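Local coordinates for protein fasciclin-1 (Drosophila melanogaster, PDB 1O70) that mediates adhesion between neural cells at the cell surface, and is represented here by its third and fourth FAS1 domains, at residues T159-L162 against G163-S167; S181-N184 against D185-N189; V293-N297 against G298-V302. One frame throughout, in Å; residues are numbered along the deposited sequence.

Contact 1 (T159-L162 against G163-S167). With NAG (2-acetamido-2-deoxy-beta-D-glucopyranose), chain B.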
ATOM      1  N   THR A 159       1.527  -1.957  11.214  1.00 28.84           N
ATOM      2  CA  THR A 159       2.791  -2.632  10.963  1.00 28.30           C
ATOM      3  C   THR A 159       3.868  -1.650  10.528  1.00 29.54           C
ATOM      4  O   THR A 159       3.578  -0.615   9.926  1.00 28.04           O
ATOM      5  CB  THR A 159       2.671  -3.699   9.862  1.00 27.02           C
ATOM      6  OG1 THR A 159       2.269  -3.084   8.631  1.00 23.87           O
ATOM      7  CG2 THR A 159       1.675  -4.762  10.269  1.00 27.91           C
ATOM      8  N   THR A 160       5.112  -1.980  10.862  1.00 29.79           N
ATOM      9  CA  THR A 160       6.251  -1.162  10.480  1.00 28.99           C
ATOM     10  C   THR A 160       6.574  -1.567   9.043  1.00 30.30           C
ATOM     11  O   THR A 160       6.006  -2.532   8.515  1.00 30.05           O
ATOM     12  CB  THR A 160       7.492  -1.483  11.330  1.00 27.36           C
ATOM     13  OG1 THR A 160       7.881  -2.844  11.100  1.00 26.73           O
ATOM     14  CG2 THR A 160       7.201  -1.298  12.802  1.00 24.80           C
ATOM     15  N   VAL A 161       7.480  -0.833   8.413  1.00 29.15           N
ATOM     16  CA  VAL A 161       7.906  -1.154   7.062  1.00 28.54           C
ATOM     17  C   VAL A 161       8.256  -2.648   7.006  1.00 29.28           C
ATOM     18  O   VAL A 161       7.787  -3.377   6.130  1.00 30.00           O
ATOM     19  CB  VAL A 161       9.144  -0.314   6.685  1.00 27.25           C
ATOM     20  CG1 VAL A 161       9.740  -0.807   5.380  1.00 25.20           C
ATOM     21  CG2 VAL A 161       8.761   1.146   6.584  1.00 24.20           C
ATOM     22  N   LEU A 162       9.075  -3.096   7.955  1.00 30.25           N
ATOM     23  CA  LEU A 162       9.471  -4.509   8.028  1.00 31.50           C
ATOM     24  C   LEU A 162       8.264  -5.428   8.199  1.00 30.81           C
ATOM     25  O   LEU A 162       8.165  -6.464   7.543  1.00 30.05           O
ATOM     26  CB  LEU A 162      10.432  -4.746   9.204  1.00 30.85           C
ATOM     27  CG  LEU A 162      10.792  -6.217   9.453  1.00 32.80           C
ATOM     28  CD1 LEU A 162      11.612  -6.741   8.270  1.00 33.24           C
ATOM     29  CD2 LEU A 162      11.594  -6.377  10.752  1.00 31.90           C
ATOM     30  N   GLY A 163       7.353  -5.039   9.090  1.00 30.62           N
ATOM     31  CA  GLY A 163       6.179  -5.850   9.343  1.00 29.06           C
ATOM     32  C   GLY A 163       5.386  -6.059   8.077  1.00 30.41           C
ATOM     33  O   GLY A 163       4.841  -7.140   7.835  1.00 30.75           O
ATOM     34  N   LYS A 164       5.339  -5.007   7.264  1.00 29.24           N
ATOM     35  CA  LYS A 164       4.624  -5.014   6.001  1.00 27.90           C
ATOM     36  C   LYS A 164       5.335  -5.920   5.011  1.00 29.09           C
ATOM     37  O   LYS A 164       4.711  -6.768   4.373  1.00 29.07           O
ATOM     38  CB  LYS A 164       4.567  -3.598   5.434  1.00 27.49           C
ATOM     39  CG  LYS A 164       3.206  -3.171   4.919  1.00 29.39           C
ATOM     40  CD  LYS A 164       2.671  -4.093   3.853  1.00 29.93           C
ATOM     41  CE  LYS A 164       1.226  -3.770   3.522  1.00 32.27           C
ATOM     42  NZ  LYS A 164       0.329  -4.023   4.671  1.00 30.94           N
ATOM     43  N   LEU A 165       6.646  -5.734   4.884  1.00 30.25           N
ATOM     44  CA  LEU A 165       7.450  -6.536   3.964  1.00 30.98           C
ATOM     45  C   LEU A 165       7.326  -8.034   4.159  1.00 30.48           C
ATOM     46  O   LEU A 165       7.403  -8.788   3.193  1.00 31.46           O
ATOM     47  CB  LEU A 165       8.928  -6.167   4.066  1.00 31.37           C
ATOM     48  CG  LEU A 165       9.439  -4.885   3.411  1.00 31.68           C
ATOM     49  CD1 LEU A 165      10.866  -4.671   3.884  1.00 33.57           C
ATOM     50  CD2 LEU A 165       9.370  -4.991   1.886  1.00 29.51           C
ATOM     51  N   GLU A 166       7.149  -8.485   5.391  1.00 31.22           N
ATOM     52  CA  GLU A 166       7.034  -9.923   5.599  1.00 32.50           C
ATOM     53  C   GLU A 166       5.612 -10.426   5.444  1.00 29.72           C
ATOM     54  O   GLU A 166       5.406 -11.603   5.177  1.00 28.70           O
ATOM     55  CB  GLU A 166       7.601 -10.311   6.963  1.00 35.99           C
ATOM     56  CG  GLU A 166       7.280  -9.332   8.048  1.00 43.51           C
ATOM     57  CD  GLU A 166       7.959  -9.690   9.358  1.00 48.00           C
ATOM     58  OE1 GLU A 166       9.157 -10.061   9.330  1.00 50.11           O
ATOM     59  OE2 GLU A 166       7.299  -9.581  10.417  1.00 49.52           O
ATOM     60  N   SER A 167       4.637  -9.530   5.573  1.00 28.74           N
ATOM     61  CA  SER A 167       3.243  -9.924   5.441  1.00 30.03           C
ATOM     62  C   SER A 167       2.580  -9.687   4.071  1.00 30.57           C
ATOM     63  O   SER A 167       1.463 -10.154   3.843  1.00 33.72           O
ATOM     64  CB  SER A 167       2.405  -9.267   6.549  1.00 28.10           C
ATOM     65  OG  SER A 167       2.457  -7.863   6.493  1.00 31.19           O
TER
HETATM   66  C1  NAG B   1      -3.047 -10.007   3.240  1.00 30.49           C
HETATM   67  C2  NAG B   1      -2.909 -10.390   1.769  1.00 29.80           C
HETATM   68  C3  NAG B   1      -3.084 -11.906   1.637  1.00 31.99           C
HETATM   69  C4  NAG B   1      -2.098 -12.654   2.554  1.00 33.32           C
HETATM   70  C5  NAG B   1      -2.224 -12.110   3.991  1.00 33.84           C
HETATM   71  C6  NAG B   1      -1.228 -12.692   4.970  1.00 32.77           C
HETATM   72  C7  NAG B   1      -3.580  -8.858   0.036  1.00 31.49           C
HETATM   73  C8  NAG B   1      -4.709  -8.231  -0.771  1.00 28.91           C
HETATM   74  N2  NAG B   1      -3.925  -9.719   0.988  1.00 31.86           N
HETATM   75  O3  NAG B   1      -2.929 -12.303   0.285  1.00 28.73           O
HETATM   76  O4  NAG B   1      -2.423 -14.059   2.555  1.00 38.19           O
HETATM   77  O5  NAG B   1      -2.048 -10.680   4.009  1.00 31.45           O
HETATM   78  O6  NAG B   1       0.095 -12.583   4.467  1.00 37.64           O
HETATM   79  O7  NAG B   1      -2.414  -8.561  -0.199  1.00 30.72           O

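Contact 2 (S181-N184 against D185-N189)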
ATOM      1  N   SER A 181      21.702 -10.037   3.776  1.00 39.64           N
ATOM      2  CA  SER A 181      22.631  -9.090   4.378  1.00 39.48           C
ATOM      3  C   SER A 181      22.108  -8.478   5.670  1.00 41.24           C
ATOM      4  O   SER A 181      22.738  -7.587   6.236  1.00 41.45           O
ATOM      5  CB  SER A 181      22.894  -7.950   3.406  1.00 40.11           C
ATOM      6  OG  SER A 181      21.738  -7.128   3.313  1.00 38.87           O
ATOM      7  N   HIS A 182      20.941  -8.927   6.115  1.00 42.82           N
ATOM      8  CA  HIS A 182      20.326  -8.408   7.333  1.00 44.49           C
ATOM      9  C   HIS A 182      19.953  -6.947   7.153  1.00 44.65           C
ATOM     10  O   HIS A 182      19.891  -6.167   8.109  1.00 46.53           O
ATOM     11  CB  HIS A 182      21.269  -8.593   8.521  1.00 46.35           C
ATOM     12  CG  HIS A 182      21.513 -10.031   8.862  1.00 48.89           C
ATOM     13  ND1 HIS A 182      20.753 -10.719   9.787  1.00 49.79           N
ATOM     14  CD2 HIS A 182      22.397 -10.926   8.362  1.00 48.93           C
ATOM     15  CE1 HIS A 182      21.161 -11.975   9.842  1.00 49.81           C
ATOM     16  NE2 HIS A 182      22.157 -12.127   8.987  1.00 49.24           N
ATOM     17  N   PHE A 183      19.708  -6.589   5.897  1.00 43.21           N
ATOM     18  CA  PHE A 183      19.303  -5.246   5.530  1.00 40.00           C
ATOM     19  C   PHE A 183      17.942  -4.942   6.163  1.00 39.45           C
ATOM     20  O   PHE A 183      17.681  -3.811   6.557  1.00 40.14           O
ATOM     21  CB  PHE A 183      19.181  -5.151   4.009  1.00 38.81           C
ATOM     22  CG  PHE A 183      18.602  -3.856   3.524  1.00 35.60           C
ATOM     23  CD1 PHE A 183      19.413  -2.762   3.307  1.00 33.67           C
ATOM     24  CD2 PHE A 183      17.236  -3.727   3.311  1.00 36.59           C
ATOM     25  CE1 PHE A 183      18.876  -1.558   2.869  1.00 35.58           C
ATOM     26  CE2 PHE A 183      16.688  -2.526   2.875  1.00 35.97           C
ATOM     27  CZ  PHE A 183      17.511  -1.442   2.660  1.00 35.48           C
ATOM     28  N   ASN A 184      17.081  -5.955   6.262  1.00 38.72           N
ATOM     29  CA  ASN A 184      15.740  -5.773   6.820  1.00 39.18           C
ATOM     30  C   ASN A 184      15.686  -5.384   8.291  1.00 40.85           C
ATOM     31  O   ASN A 184      14.816  -4.619   8.704  1.00 41.45           O
ATOM     32  CB  ASN A 184      14.896  -7.039   6.657  1.00 35.17           C
ATOM     33  CG  ASN A 184      14.761  -7.480   5.225  1.00 32.94           C
ATOM     34  OD1 ASN A 184      14.916  -6.691   4.303  1.00 36.40           O
ATOM     35  ND2 ASN A 184      14.449  -8.752   5.030  1.00 30.90           N
ATOM     36  N   ASP A 185      16.601  -5.933   9.081  1.00 42.57           N
ATOM     37  CA  ASP A 185      16.643  -5.676  10.515  1.00 44.36           C
ATOM     38  C   ASP A 185      16.305  -4.238  10.882  1.00 44.83           C
ATOM     39  O   ASP A 185      15.408  -3.976  11.689  1.00 46.75           O
ATOM     40  CB  ASP A 185      18.021  -6.051  11.067  1.00 45.49           C
ATOM     41  CG  ASP A 185      18.295  -7.542  10.975  1.00 47.79           C
ATOM     42  OD1 ASP A 185      17.575  -8.232  10.218  1.00 50.24           O
ATOM     43  OD2 ASP A 185      19.228  -8.028  11.648  1.00 47.99           O
ATOM     44  N   GLN A 186      17.017  -3.305  10.270  1.00 44.77           N
ATOM     45  CA  GLN A 186      16.823  -1.887  10.538  1.00 44.97           C
ATOM     46  C   GLN A 186      15.404  -1.365  10.307  1.00 45.00           C
ATOM     47  O   GLN A 186      14.985  -0.410  10.956  1.00 44.87           O
ATOM     48  CB  GLN A 186      17.795  -1.075   9.679  1.00 45.90           C
ATOM     49  CG  GLN A 186      17.519  -1.208   8.196  1.00 46.71           C
ATOM     50  CD  GLN A 186      18.446  -0.363   7.370  1.00 48.84           C
ATOM     51  OE1 GLN A 186      18.684   0.806   7.688  1.00 50.70           O
ATOM     52  NE2 GLN A 186      18.968  -0.937   6.288  1.00 47.34           N
ATOM     53  N   LEU A 187      14.675  -1.981   9.380  1.00 45.07           N
ATOM     54  CA  LEU A 187      13.323  -1.545   9.030  1.00 44.48           C
ATOM     55  C   LEU A 187      12.280  -1.720  10.123  1.00 46.98           C
ATOM     56  O   LEU A 187      11.096  -1.433   9.923  1.00 46.91           O
ATOM     57  CB  LEU A 187      12.867  -2.266   7.766  1.00 40.74           C
ATOM     58  CG  LEU A 187      13.832  -2.075   6.598  1.00 36.70           C
ATOM     59  CD1 LEU A 187      13.359  -2.903   5.430  1.00 35.80           C
ATOM     60  CD2 LEU A 187      13.922  -0.606   6.233  1.00 32.91           C
ATOM     61  N   ASN A 188      12.719  -2.186  11.282  1.00 49.61           N
ATOM     62  CA  ASN A 188      11.810  -2.382  12.396  1.00 51.04           C
ATOM     63  C   ASN A 188      11.929  -1.188  13.344  1.00 51.26           C
ATOM     64  O   ASN A 188      11.027  -0.921  14.136  1.00 50.03           O
ATOM     65  CB  ASN A 188      12.162  -3.678  13.124  1.00 52.04           C
ATOM     66  CG  ASN A 188      10.982  -4.254  13.873  1.00 54.73           C
ATOM     67  OD1 ASN A 188       9.837  -4.164  13.409  1.00 56.20           O
ATOM     68  ND2 ASN A 188      11.245  -4.870  15.024  1.00 55.21           N
ATOM     69  N   ASN A 189      13.045  -0.468  13.235  1.00 51.13           N
ATOM     70  CA  ASN A 189      13.318   0.691  14.075  1.00 51.22           C
ATOM     71  C   ASN A 189      12.205   1.731  14.001  1.00 51.28           C
ATOM     72  O   ASN A 189      11.765   2.109  12.918  1.00 50.84           O
ATOM     73  CB  ASN A 189      14.652   1.327  13.677  1.00 51.96           C
ATOM     74  CG  ASN A 189      15.111   2.383  14.667  1.00 53.81           C
ATOM     75  OD1 ASN A 189      14.538   3.468  14.757  1.00 55.49           O
ATOM     76  ND2 ASN A 189      16.150   2.063  15.420  1.00 56.08           N
TER

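Contact 3 (V293-N297 against G298-V302)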
ATOM      1  N   VAL A 293       2.041   3.290   0.567  1.00 26.23           N
ATOM      2  CA  VAL A 293       1.613   2.183   1.409  1.00 26.81           C
ATOM      3  C   VAL A 293       2.143   2.549   2.791  1.00 28.65           C
ATOM      4  O   VAL A 293       3.237   2.149   3.170  1.00 28.58           O
ATOM      5  CB  VAL A 293       2.218   0.844   0.916  1.00 26.87           C
ATOM      6  CG1 VAL A 293       1.847  -0.293   1.868  1.00 23.38           C
ATOM      7  CG2 VAL A 293       1.707   0.535  -0.502  1.00 24.90           C
ATOM      8  N   GLU A 294       1.364   3.333   3.530  1.00 30.78           N
ATOM      9  CA  GLU A 294       1.777   3.807   4.845  1.00 34.32           C
ATOM     10  C   GLU A 294       2.099   2.758   5.885  1.00 33.21           C
ATOM     11  O   GLU A 294       1.487   1.694   5.924  1.00 32.42           O
ATOM     12  CB  GLU A 294       0.722   4.737   5.421  1.00 37.62           C
ATOM     13  CG  GLU A 294       0.822   6.154   4.939  1.00 43.49           C
ATOM     14  CD  GLU A 294      -0.357   6.964   5.415  1.00 47.72           C
ATOM     15  OE1 GLU A 294      -0.734   6.819   6.609  1.00 48.35           O
ATOM     16  OE2 GLU A 294      -0.889   7.750   4.601  1.00 49.09           O
ATOM     17  N   CYS A 295       3.065   3.084   6.739  1.00 31.67           N
ATOM     18  CA  CYS A 295       3.483   2.202   7.823  1.00 31.66           C
ATOM     19  C   CYS A 295       3.609   3.008   9.109  1.00 31.15           C
ATOM     20  O   CYS A 295       3.419   4.223   9.102  1.00 30.74           O
ATOM     21  CB  CYS A 295       4.816   1.546   7.496  1.00 30.60           C
ATOM     22  SG  CYS A 295       4.757   0.442   6.066  1.00 32.18           S
ATOM     23  N   THR A 296       3.943   2.340  10.206  1.00 30.92           N
ATOM     24  CA  THR A 296       4.053   3.022  11.487  1.00 31.39           C
ATOM     25  C   THR A 296       5.346   3.820  11.621  1.00 33.67           C
ATOM     26  O   THR A 296       5.393   4.819  12.342  1.00 33.91           O
ATOM     27  CB  THR A 296       3.943   2.019  12.652  1.00 31.32           C
ATOM     28  OG1 THR A 296       4.946   1.002  12.514  1.00 32.02           O
ATOM     29  CG2 THR A 296       2.561   1.356  12.648  1.00 28.24           C
ATOM     30  N   ASN A 297       6.388   3.392  10.912  1.00 33.17           N
ATOM     31  CA  ASN A 297       7.674   4.074  10.956  1.00 32.94           C
ATOM     32  C   ASN A 297       8.098   4.494   9.562  1.00 34.11           C
ATOM     33  O   ASN A 297       9.288   4.500   9.252  1.00 34.77           O
ATOM     34  CB  ASN A 297       8.730   3.145  11.540  1.00 32.11           C
ATOM     35  CG  ASN A 297       8.895   1.894  10.731  1.00 33.95           C
ATOM     36  OD1 ASN A 297       8.021   1.537   9.945  1.00 34.50           O
ATOM     37  ND2 ASN A 297      10.013   1.202  10.924  1.00 37.16           N
ATOM     38  N   GLY A 298       7.138   4.844   8.711  1.00 34.12           N
ATOM     39  CA  GLY A 298       7.507   5.250   7.371  1.00 33.39           C
ATOM     40  C   GLY A 298       6.457   4.957   6.322  1.00 33.73           C
ATOM     41  O   GLY A 298       5.289   4.747   6.634  1.00 34.78           O
ATOM     42  N   ILE A 299       6.881   4.941   5.066  1.00 33.01           N
ATOM     43  CA  ILE A 299       5.974   4.694   3.965  1.00 31.52           C
ATOM     44  C   ILE A 299       6.682   3.854   2.915  1.00 29.63           C
ATOM     45  O   ILE A 299       7.891   3.974   2.725  1.00 31.19           O
ATOM     46  CB  ILE A 299       5.523   6.033   3.326  1.00 33.05           C
ATOM     47  CG1 ILE A 299       4.374   5.799   2.341  1.00 34.53           C
ATOM     48  CG2 ILE A 299       6.686   6.661   2.582  1.00 33.08           C
ATOM     49  CD1 ILE A 299       3.789   7.083   1.810  1.00 33.85           C
ATOM     50  N   ILE A 300       5.921   3.006   2.235  1.00 26.01           N
ATOM     51  CA  ILE A 300       6.465   2.156   1.186  1.00 22.21           C
ATOM     52  C   ILE A 300       5.806   2.475  -0.153  1.00 23.38           C
ATOM     53  O   ILE A 300       4.595   2.664  -0.215  1.00 23.30           O
ATOM     54  CB  ILE A 300       6.190   0.684   1.485  1.00 20.62           C
ATOM     55  CG1 ILE A 300       7.152   0.182   2.566  1.00 18.95           C
ATOM     56  CG2 ILE A 300       6.284  -0.140   0.195  1.00 16.60           C
ATOM     57  CD1 ILE A 300       6.916  -1.282   2.934  1.00 14.93           C
ATOM     58  N   HIS A 301       6.588   2.531  -1.226  1.00 22.97           N
ATOM     59  CA  HIS A 301       6.018   2.786  -2.555  1.00 23.23           C
ATOM     60  C   HIS A 301       6.375   1.588  -3.438  1.00 24.24           C
ATOM     61  O   HIS A 301       7.548   1.374  -3.770  1.00 25.13           O
ATOM     62  CB  HIS A 301       6.604   4.052  -3.171  1.00 23.68           C
ATOM     63  CG  HIS A 301       6.408   5.281  -2.336  1.00 25.73           C
ATOM     64  ND1 HIS A 301       5.176   5.874  -2.164  1.00 25.44           N
ATOM     65  CD2 HIS A 301       7.290   6.029  -1.630  1.00 24.74           C
ATOM     66  CE1 HIS A 301       5.305   6.936  -1.389  1.00 25.66           C
ATOM     67  NE2 HIS A 301       6.578   7.053  -1.052  1.00 27.96           N
ATOM     68  N   VAL A 302       5.379   0.804  -3.825  1.00 23.14           N
ATOM     69  CA  VAL A 302       5.665  -0.365  -4.647  1.00 21.85           C
ATOM     70  C   VAL A 302       5.896   0.035  -6.093  1.00 23.38           C
ATOM     71  O   VAL A 302       5.023   0.608  -6.746  1.00 24.71           O
ATOM     72  CB  VAL A 302       4.531  -1.396  -4.580  1.00 20.43           C
ATOM     73  CG1 VAL A 302       4.892  -2.591  -5.436  1.00 19.70           C
ATOM     74  CG2 VAL A 302       4.307  -1.827  -3.139  1.00 17.40           C
TER

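Contact 1 (T159-L162 against G163-S167)
Peptide planes and one carboxylate are the flat groups where T159-L162 meets G163-S167, the N-capped start of helix 161-167 in the fourth FAS1 domain. L165 N reaches V161 O in the plane of that carbonyl, at 2.9 Å, whereas E166 N is tilted 19° from the plane of the L162 carbonyl. The E166 side chain crosses L162 obliquely, with its carboxylate OE1 4.2 Å from L162 CG.

T160 is the N-cap. Its chi1 of 63° places OG1 between the backbone N and the carbonyl carbon, where it accepts from G163 N at 3.0 Å with an N-H...O angle of 161°; T160 O meanwhile takes K164 N. With a valine in place of T160, G163 N would probably lose its capping acceptor and the first turn would be less firmly held.

Branched V161 and L165 suit the buried side, where V161 CG1 and L165 CD1 touch at 4.3 Å, both packing on Y196. K164 crosses T159, its CG 3.8 Å from T159 OG1, on the way to G130 O of the third domain. In the last turn S167 OG donates to G163 O at 2.8 Å, and S167 O receives O6 of the glycan's NAG at 2.9 Å.

Contact 2 (S181-N184 against D185-N189)
F183 and Q186 meet in a run of turns in the loop of the fourth FAS1 domain between helix 172-177 and strand 193-199. Backbone N-H groups reach three residues back at D185 (weakly), L187, N188 and N189, while F183 O is met by the Q186 side chain instead.

Of the hydrogen bonds, L187 N donates to N184 O at 2.7 Å. The side-chain bond is straighter: Q186 NE2 meets F183 O at 3.2 Å with an N-H...O angle of 150°, in the carbonyl plane and on a lone pair. The chi1 of Q186 (65°) brings CG close to F183 O; the chain is extended at chi2, and the twist at the amide turns NE2 to F183 O. N184 is buried, and its ND2 is satisfied by Y175 O.

Glutamine suits the place because NE2 also sits over one face of the F183 ring, 3.4 Å above its plane and offset toward the rim, with ring and amide planes 71° apart.

Apolar contact joins F183 CE2 to L187 CD1 at 4.2 Å; both side chains pack on L235.

The polar pair H182 and D185 is exposed. The two lie alongside each other, ring and carboxylate planes nearly perpendicular, and D185 OD2 comes to the edge of the imidazole, 3.6 Å from H182 ND1.

Contact 3 (V293-N297 against G298-V302)
The first torsions of I300 and C295 bring CD1 and SG together. In I300, CG1 stands anti to the carbonyl carbon (chi1 -77°), and the extended chain beyond carries CD1 to C295 SG. C295 takes the same setting (chi1 -64°), which puts SG 4.2 Å from I300 CD1. Strand alternation sets V293, C295 and I300 on one face of the hairpin, where V293 CB lies 4.0 Å from I300 CB and V293 CG2 lies 4.4 Å from V302 CG2. Apolar V293, C295 and I300 suit a buried face that packs against V161 and K164 of helix 161-167. On the other face E294 CG lies 4.4 Å from I299 CD1.

The backbones run antiparallel, their short axes at 156°. V293 and I300 form a hydrogen-bonded pair: V293 N donates to I300 O at 2.7 Å, and I300 N returns to V293 O at 3.0 Å. Nearer the turn, C295 N reaches G298 O at 2.8 Å.

G298 has backbone angles at which a CB would be jammed against N297 O, so glycine is called for. N297, just before it, is buried, and its side-chain amide is held by neighbours outside the hairpin, N189 among them. These features belong to a tight beta hairpin, here the one joining strands 284-295 and 298-303 in the mixed sheet of the fourth FAS1 domain.

All three contacts lie in the fourth FAS1 domain and converge on N297 in the turn of contact 3. Its OD1 takes V161 N of contact 1 at 2.9 Å, and its ND2 reaches N189 O at 2.8 Å and L187 O at 3.0 Å, both of contact 2, so one amide ties helix start, loop and hairpin together. Contacts 1 and 3 have centres about 9 Å apart and are further joined by T296 N to T159 O. Contacts 1 and 2, about 11 Å between centres, are joined by the probable hydrogen bond from L162 N to L187 O, 3.3 Å, with L165 and L187 packing beside it. Contact 1 alone touches the glycan, through S167.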